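PDB 3WXB: nadb-ler3, which reduces carbonyl compounds with NAD(P)H as an NADPH-binding member of the short-chain dehydrogenase/reductase family. Local coordinates for residues Asn35-Leu47 / Val245-Val257. Residues are numbered along the deposited sequence; the frame is centred on the assembly and turned at random.
Sequences NRGIGLGFVQHLL and VTVDESVGGMLKV. With NDP (NADPH dihydro-nicotinamide-adenine-dinucleotide phosphate), chain C.
Helices 37-47 and 247-257 cross at -59° with their axes 9.1 Å apart at closest approach, I38 facing V247 and F42 facing V251, on one side of the parallel sheet of this Rossmann-fold short-chain dehydrogenase/reductase. V251 is the central knob, seated among I38, G41, F42 and H45. Its CG2 lies over one face of the H45 imidazole, 3.7 Å from the ring centroid, while CG1 turns to the backbone of I38 and F42. G41 lets the helices come this near, since a side chain there would collide with V251 and with V247, whose CG1 rests 3.7 Å from G41 CA. On the more exposed side of the contact, H45 NE2 donates to D248 OD1 (2.8 Å, 167°); the oxygen lies close to the ring plane, and the N-H meets it on its anti side, tilted out of the carboxylate plane. A leucine in place of H45 would probably leave the D248 carboxylate without this partner and V251 without its flat cover. Deeper in, F42 reaches M254 CE through CZ (3.5 Å), and L255 CD1 sits at the edge of the ring. A capping box of T246 and E249 opens helix 247-260. The glycine-rich turn entering helix 37-47 holds NADPH: N35 ND2 and R36 NE both donate to O2X of the 2'-phosphate, and R36 also salt-bridges D234. I38, with CG2 anti to the backbone N and touching M254 CE, gives its own N-H to the pyrophosphate oxygen O2N of NADPH at 2.8 Å.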
loop_
_atom_site.group_PDB
_atom_site.type_symbol
_atom_site.label_atom_id
_atom_site.label_comp_id
_atom_site.label_asym_id
_atom_site.label_seq_id
_atom_site.Cartn_x
_atom_site.Cartn_y
_atom_site.Cartn_z
ATOM N N ASN A 35 -24.741 -1.218 1.322
ATOM C CA ASN A 35 -25.891 -0.858 2.157
ATOM C C ASN A 35 -25.985 0.570 2.593
ATOM O O ASN A 35 -27.085 1.046 2.945
ATOM C CB ASN A 35 -26.001 -1.786 3.372
ATOM C CG ASN A 35 -24.741 -1.798 4.190
ATOM O OD1 ASN A 35 -23.645 -2.146 3.692
ATOM N ND2 ASN A 35 -24.869 -1.433 5.471
ATOM N N ARG A 36 -24.865 1.289 2.614
ATOM C CA ARG A 36 -24.929 2.675 3.013
ATOM C C ARG A 36 -23.775 3.389 2.286
ATOM O O ARG A 36 -23.039 2.739 1.555
ATOM C CB ARG A 36 -24.773 2.819 4.545
ATOM C CG ARG A 36 -23.472 2.201 5.101
ATOM C CD ARG A 36 -23.557 2.027 6.692
ATOM N NE ARG A 36 -22.388 1.293 7.151
ATOM C CZ ARG A 36 -21.306 1.858 7.680
ATOM N NH1 ARG A 36 -21.284 3.158 7.854
ATOM N NH2 ARG A 36 -20.263 1.105 8.060
ATOM N N GLY A 37 -23.651 4.691 2.497
ATOM C CA GLY A 37 -22.541 5.496 1.961
ATOM C C GLY A 37 -22.443 5.481 0.445
ATOM O O GLY A 37 -23.439 5.400 -0.279
ATOM N N ILE A 38 -21.220 5.506 -0.037
ATOM C CA ILE A 38 -20.975 5.574 -1.491
ATOM C C ILE A 38 -21.488 4.364 -2.205
ATOM O O ILE A 38 -22.050 4.481 -3.317
ATOM C CB ILE A 38 -19.425 5.803 -1.742
ATOM C CG1 ILE A 38 -19.052 7.204 -1.259
ATOM C CG2 ILE A 38 -19.058 5.601 -3.223
ATOM C CD1 ILE A 38 -17.479 7.393 -1.108
ATOM N N GLY A 39 -21.269 3.186 -1.600
ATOM C CA GLY A 39 -21.744 1.890 -2.144
ATOM C C GLY A 39 -23.265 1.895 -2.424
ATOM O O GLY A 39 -23.701 1.521 -3.539
ATOM N N LEU A 40 -24.066 2.348 -1.454
ATOM C CA LEU A 40 -25.528 2.505 -1.691
ATOM C C LEU A 40 -25.808 3.478 -2.858
ATOM O O LEU A 40 -26.636 3.164 -3.740
ATOM C CB LEU A 40 -26.285 2.912 -0.407
ATOM C CG LEU A 40 -27.824 3.049 -0.533
ATOM C CD1 LEU A 40 -28.494 1.737 -0.999
ATOM C CD2 LEU A 40 -28.422 3.563 0.770
ATOM N N GLY A 41 -25.093 4.612 -2.887
ATOM C CA GLY A 41 -25.138 5.519 -4.039
ATOM C C GLY A 41 -24.889 4.828 -5.380
ATOM O O GLY A 41 -25.651 5.008 -6.337
ATOM N N PHE A 42 -23.834 4.019 -5.465
ATOM C CA PHE A 42 -23.583 3.285 -6.681
ATOM C C PHE A 42 -24.809 2.485 -7.114
ATOM O O PHE A 42 -25.198 2.515 -8.312
ATOM C CB PHE A 42 -22.373 2.348 -6.567
ATOM C CG PHE A 42 -21.060 3.027 -6.928
ATOM C CD1 PHE A 42 -20.851 3.491 -8.229
ATOM C CD2 PHE A 42 -20.051 3.199 -5.982
ATOM C CE1 PHE A 42 -19.663 4.123 -8.573
ATOM C CE2 PHE A 42 -18.846 3.824 -6.293
ATOM C CZ PHE A 42 -18.648 4.292 -7.647
ATOM N N VAL A 43 -25.424 1.790 -6.155
ATOM C CA VAL A 43 -26.600 0.926 -6.468
ATOM C C VAL A 43 -27.764 1.726 -7.024
ATOM O O VAL A 43 -28.307 1.362 -8.094
ATOM C CB VAL A 43 -26.994 -0.004 -5.284
ATOM C CG1 VAL A 43 -28.392 -0.627 -5.498
ATOM C CG2 VAL A 43 -25.920 -1.119 -5.198
ATOM N N GLN A 44 -28.120 2.799 -6.334
ATOM C CA GLN A 44 -29.214 3.677 -6.750
ATOM C C GLN A 44 -28.958 4.300 -8.147
ATOM O O GLN A 44 -29.863 4.427 -8.977
ATOM C CB GLN A 44 -29.383 4.815 -5.732
ATOM C CG GLN A 44 -29.731 4.347 -4.265
ATOM C CD GLN A 44 -29.668 5.452 -3.299
ATOM O OE1 GLN A 44 -28.788 6.344 -3.382
ATOM N NE2 GLN A 44 -30.604 5.445 -2.342
ATOM N N HIS A 45 -27.720 4.752 -8.381
ATOM C CA HIS A 45 -27.383 5.371 -9.665
ATOM C C HIS A 45 -27.334 4.364 -10.780
ATOM O O HIS A 45 -27.782 4.667 -11.938
ATOM C CB HIS A 45 -26.090 6.205 -9.558
ATOM C CG HIS A 45 -26.305 7.530 -8.896
ATOM N ND1 HIS A 45 -26.171 8.731 -9.561
ATOM C CD2 HIS A 45 -26.634 7.843 -7.621
ATOM C CE1 HIS A 45 -26.408 9.732 -8.719
ATOM N NE2 HIS A 45 -26.700 9.213 -7.538
ATOM N N LEU A 46 -26.820 3.167 -10.473
ATOM C CA LEU A 46 -26.798 2.098 -11.476
ATOM C C LEU A 46 -28.211 1.697 -11.874
ATOM O O LEU A 46 -28.469 1.388 -13.053
ATOM C CB LEU A 46 -26.081 0.856 -10.988
ATOM C CG LEU A 46 -24.582 0.548 -11.258
ATOM C CD1 LEU A 46 -23.845 1.432 -12.289
ATOM C CD2 LEU A 46 -23.765 0.326 -9.970
ATOM N N LEU A 47 -29.109 1.666 -10.886
ATOM C CA LEU A 47 -30.493 1.261 -11.169
ATOM C C LEU A 47 -31.197 2.303 -12.007
ATOM O O LEU A 47 -32.049 1.957 -12.802
ATOM C CB LEU A 47 -31.253 0.947 -9.867
ATOM C CG LEU A 47 -30.741 -0.295 -9.122
ATOM C CD1 LEU A 47 -31.275 -0.319 -7.664
ATOM C CD2 LEU A 47 -31.110 -1.561 -9.870
ATOM N N VAL A 245 -18.503 16.763 -1.160
ATOM C CA VAL A 245 -19.553 16.418 -2.073
ATOM C C VAL A 245 -20.516 15.495 -1.379
ATOM O O VAL A 245 -20.176 14.876 -0.344
ATOM C CB VAL A 245 -18.987 15.822 -3.364
ATOM C CG1 VAL A 245 -18.185 16.910 -4.075
ATOM C CG2 VAL A 245 -18.115 14.618 -3.065
ATOM N N THR A 246 -21.734 15.459 -1.917
ATOM C CA THR A 246 -22.747 14.507 -1.502
ATOM C C THR A 246 -22.452 13.198 -2.241
ATOM O O THR A 246 -21.709 13.180 -3.214
ATOM C CB THR A 246 -24.189 15.039 -1.888
ATOM O OG1 THR A 246 -24.265 15.157 -3.311
ATOM C CG2 THR A 246 -24.506 16.456 -1.207
ATOM N N VAL A 247 -23.045 12.112 -1.763
ATOM C CA VAL A 247 -22.965 10.817 -2.365
ATOM C C VAL A 247 -23.481 10.904 -3.797
ATOM O O VAL A 247 -22.902 10.270 -4.719
ATOM C CB VAL A 247 -23.821 9.816 -1.541
ATOM C CG1 VAL A 247 -24.150 8.591 -2.328
ATOM C CG2 VAL A 247 -23.088 9.443 -0.219
ATOM N N ASP A 248 -24.539 11.700 -4.010
ATOM C CA ASP A 248 -25.114 11.798 -5.362
ATOM C C ASP A 248 -24.132 12.449 -6.319
ATOM O O ASP A 248 -23.966 11.997 -7.462
ATOM C CB ASP A 248 -26.471 12.525 -5.382
ATOM C CG ASP A 248 -27.607 11.632 -4.851
ATOM O OD1 ASP A 248 -27.647 10.420 -5.171
ATOM O OD2 ASP A 248 -28.454 12.152 -4.118
ATOM N N GLU A 249 -23.466 13.489 -5.834
ATOM C CA GLU A 249 -22.486 14.231 -6.644
ATOM C C GLU A 249 -21.262 13.358 -6.928
ATOM O O GLU A 249 -20.754 13.294 -8.049
ATOM C CB GLU A 249 -22.044 15.485 -5.896
ATOM C CG GLU A 249 -23.084 16.650 -5.870
ATOM C CD GLU A 249 -22.704 17.755 -4.895
ATOM O OE1 GLU A 249 -21.924 17.528 -3.928
ATOM O OE2 GLU A 249 -23.193 18.886 -5.079
ATOM N N SER A 250 -20.792 12.665 -5.879
ATOM C CA SER A 250 -19.594 11.834 -5.985
ATOM C C SER A 250 -19.917 10.683 -6.928
ATOM O O SER A 250 -19.185 10.446 -7.882
ATOM C CB SER A 250 -19.161 11.313 -4.584
ATOM O OG SER A 250 -18.296 10.184 -4.740
ATOM N N VAL A 251 -20.976 9.913 -6.665
ATOM C CA VAL A 251 -21.236 8.815 -7.573
ATOM C C VAL A 251 -21.712 9.178 -8.970
ATOM O O VAL A 251 -21.385 8.469 -9.886
ATOM C CB VAL A 251 -21.951 7.531 -6.997
ATOM C CG1 VAL A 251 -21.944 7.402 -5.452
ATOM C CG2 VAL A 251 -23.173 7.133 -7.729
ATOM N N GLY A 252 -22.493 10.251 -9.106
ATOM C CA GLY A 252 -22.925 10.723 -10.462
ATOM C C GLY A 252 -21.677 11.086 -11.235
ATOM O O GLY A 252 -21.545 10.720 -12.394
ATOM N N GLY A 253 -20.724 11.753 -10.572
ATOM C CA GLY A 253 -19.437 12.070 -11.184
ATOM C C GLY A 253 -18.651 10.826 -11.582
ATOM O O GLY A 253 -18.200 10.716 -12.751
ATOM N N MET A 254 -18.449 9.881 -10.629
ATOM C CA MET A 254 -17.701 8.670 -10.944
ATOM C C MET A 254 -18.259 7.874 -12.119
ATOM O O MET A 254 -17.521 7.233 -12.886
ATOM C CB MET A 254 -17.521 7.748 -9.689
ATOM C CG MET A 254 -16.471 8.395 -8.659
ATOM S SD MET A 254 -16.205 7.226 -7.304
ATOM C CE MET A 254 -17.765 7.440 -6.389
ATOM N N LEU A 255 -19.573 7.836 -12.225
ATOM C CA LEU A 255 -20.151 7.052 -13.277
ATOM C C LEU A 255 -19.919 7.771 -14.635
ATOM O O LEU A 255 -19.704 7.111 -15.635
ATOM C CB LEU A 255 -21.667 6.831 -12.977
ATOM C CG LEU A 255 -22.002 5.754 -11.923
ATOM C CD1 LEU A 255 -21.280 4.441 -12.135
ATOM C CD2 LEU A 255 -21.473 6.241 -10.644
ATOM N N LYS A 256 -19.971 9.101 -14.659
ATOM C CA LYS A 256 -19.614 9.849 -15.909
ATOM C C LYS A 256 -18.149 9.569 -16.307
ATOM O O LYS A 256 -17.832 9.187 -17.467
ATOM C CB LYS A 256 -19.892 11.343 -15.696
ATOM C CG LYS A 256 -21.404 11.679 -16.064
ATOM C CD LYS A 256 -22.119 12.796 -15.390
ATOM C CE LYS A 256 -21.314 13.915 -14.869
ATOM N NZ LYS A 256 -22.363 14.747 -14.143
ATOM N N VAL A 257 -17.255 9.634 -15.300
ATOM C CA VAL A 257 -15.865 9.244 -15.495
ATOM C C VAL A 257 -15.786 7.892 -16.103
ATOM O O VAL A 257 -15.156 7.744 -17.180
ATOM C CB VAL A 257 -15.000 9.303 -14.187
ATOM C CG1 VAL A 257 -13.555 8.699 -14.510
ATOM C CG2 VAL A 257 -14.933 10.697 -13.721
HETATM P PA NDP C . -18.876 4.027 4.907
HETATM O O1A NDP C . -18.112 3.858 6.180
HETATM O O2A NDP C . -19.950 4.936 4.923
HETATM O O5B NDP C . -19.404 2.724 4.401
HETATM C C5B NDP C . -18.549 1.549 4.500
HETATM C C4B NDP C . -19.205 0.456 3.732
HETATM O O4B NDP C . -18.245 -0.722 3.534
HETATM C C3B NDP C . -20.418 -0.159 4.470
HETATM O O3B NDP C . -21.270 -0.747 3.400
HETATM C C2B NDP C . -19.760 -1.308 5.255
HETATM O O2B NDP C . -20.680 -2.343 5.665
HETATM C C1B NDP C . -18.782 -1.877 4.190
HETATM N N9A NDP C . -17.659 -2.700 4.892
HETATM C C8A NDP C . -16.694 -2.311 5.761
HETATM N N7A NDP C . -15.980 -3.398 6.115
HETATM C C5A NDP C . -16.566 -4.464 5.595
HETATM C C6A NDP C . -16.266 -5.774 5.647
HETATM N N6A NDP C . -15.223 -6.175 6.396
HETATM N N1A NDP C . -16.995 -6.662 4.950
HETATM C C2A NDP C . -18.022 -6.237 4.145
HETATM N N3A NDP C . -18.333 -4.884 4.121
HETATM C C4A NDP C . -17.576 -4.034 4.805
HETATM O O3 NDP C . -17.697 4.434 3.839
HETATM P PN NDP C . -17.946 5.304 2.500
HETATM O O1N NDP C . -17.644 6.694 2.818
HETATM O O2N NDP C . -19.209 4.920 1.843
HETATM O O5D NDP C . -16.663 4.717 1.680
HETATM C C5D NDP C . -16.739 3.741 0.623
HETATM C C4D NDP C . -15.370 3.695 -0.074
HETATM O O4D NDP C . -15.018 5.005 -0.493
HETATM C C3D NDP C . -14.294 3.289 0.974
HETATM O O3D NDP C . -13.420 2.403 0.283
HETATM C C2D NDP C . -13.603 4.541 1.332
HETATM O O2D NDP C . -12.254 4.311 1.735
HETATM C C1D NDP C . -13.680 5.320 0.041
HETATM N N1N NDP C . -13.520 6.778 0.278
HETATM C C2N NDP C . -14.432 7.533 1.030
HETATM C C3N NDP C . -14.230 8.905 1.216
HETATM C C7N NDP C . -15.145 9.716 1.912
HETATM O O7N NDP C . -14.891 10.912 2.069
HETATM N N7N NDP C . -16.341 9.154 2.274
HETATM C C4N NDP C . -13.077 9.524 0.692
HETATM C C5N NDP C . -12.135 8.803 -0.053
HETATM C C6N NDP C . -12.321 7.424 -0.249
HETATM P P2B NDP C . -21.384 -2.284 7.159
HETATM O O1X NDP C . -21.629 -3.729 7.272
HETATM O O2X NDP C . -22.500 -1.355 6.926
HETATM O O3X NDP C . -20.308 -1.786 8.058
#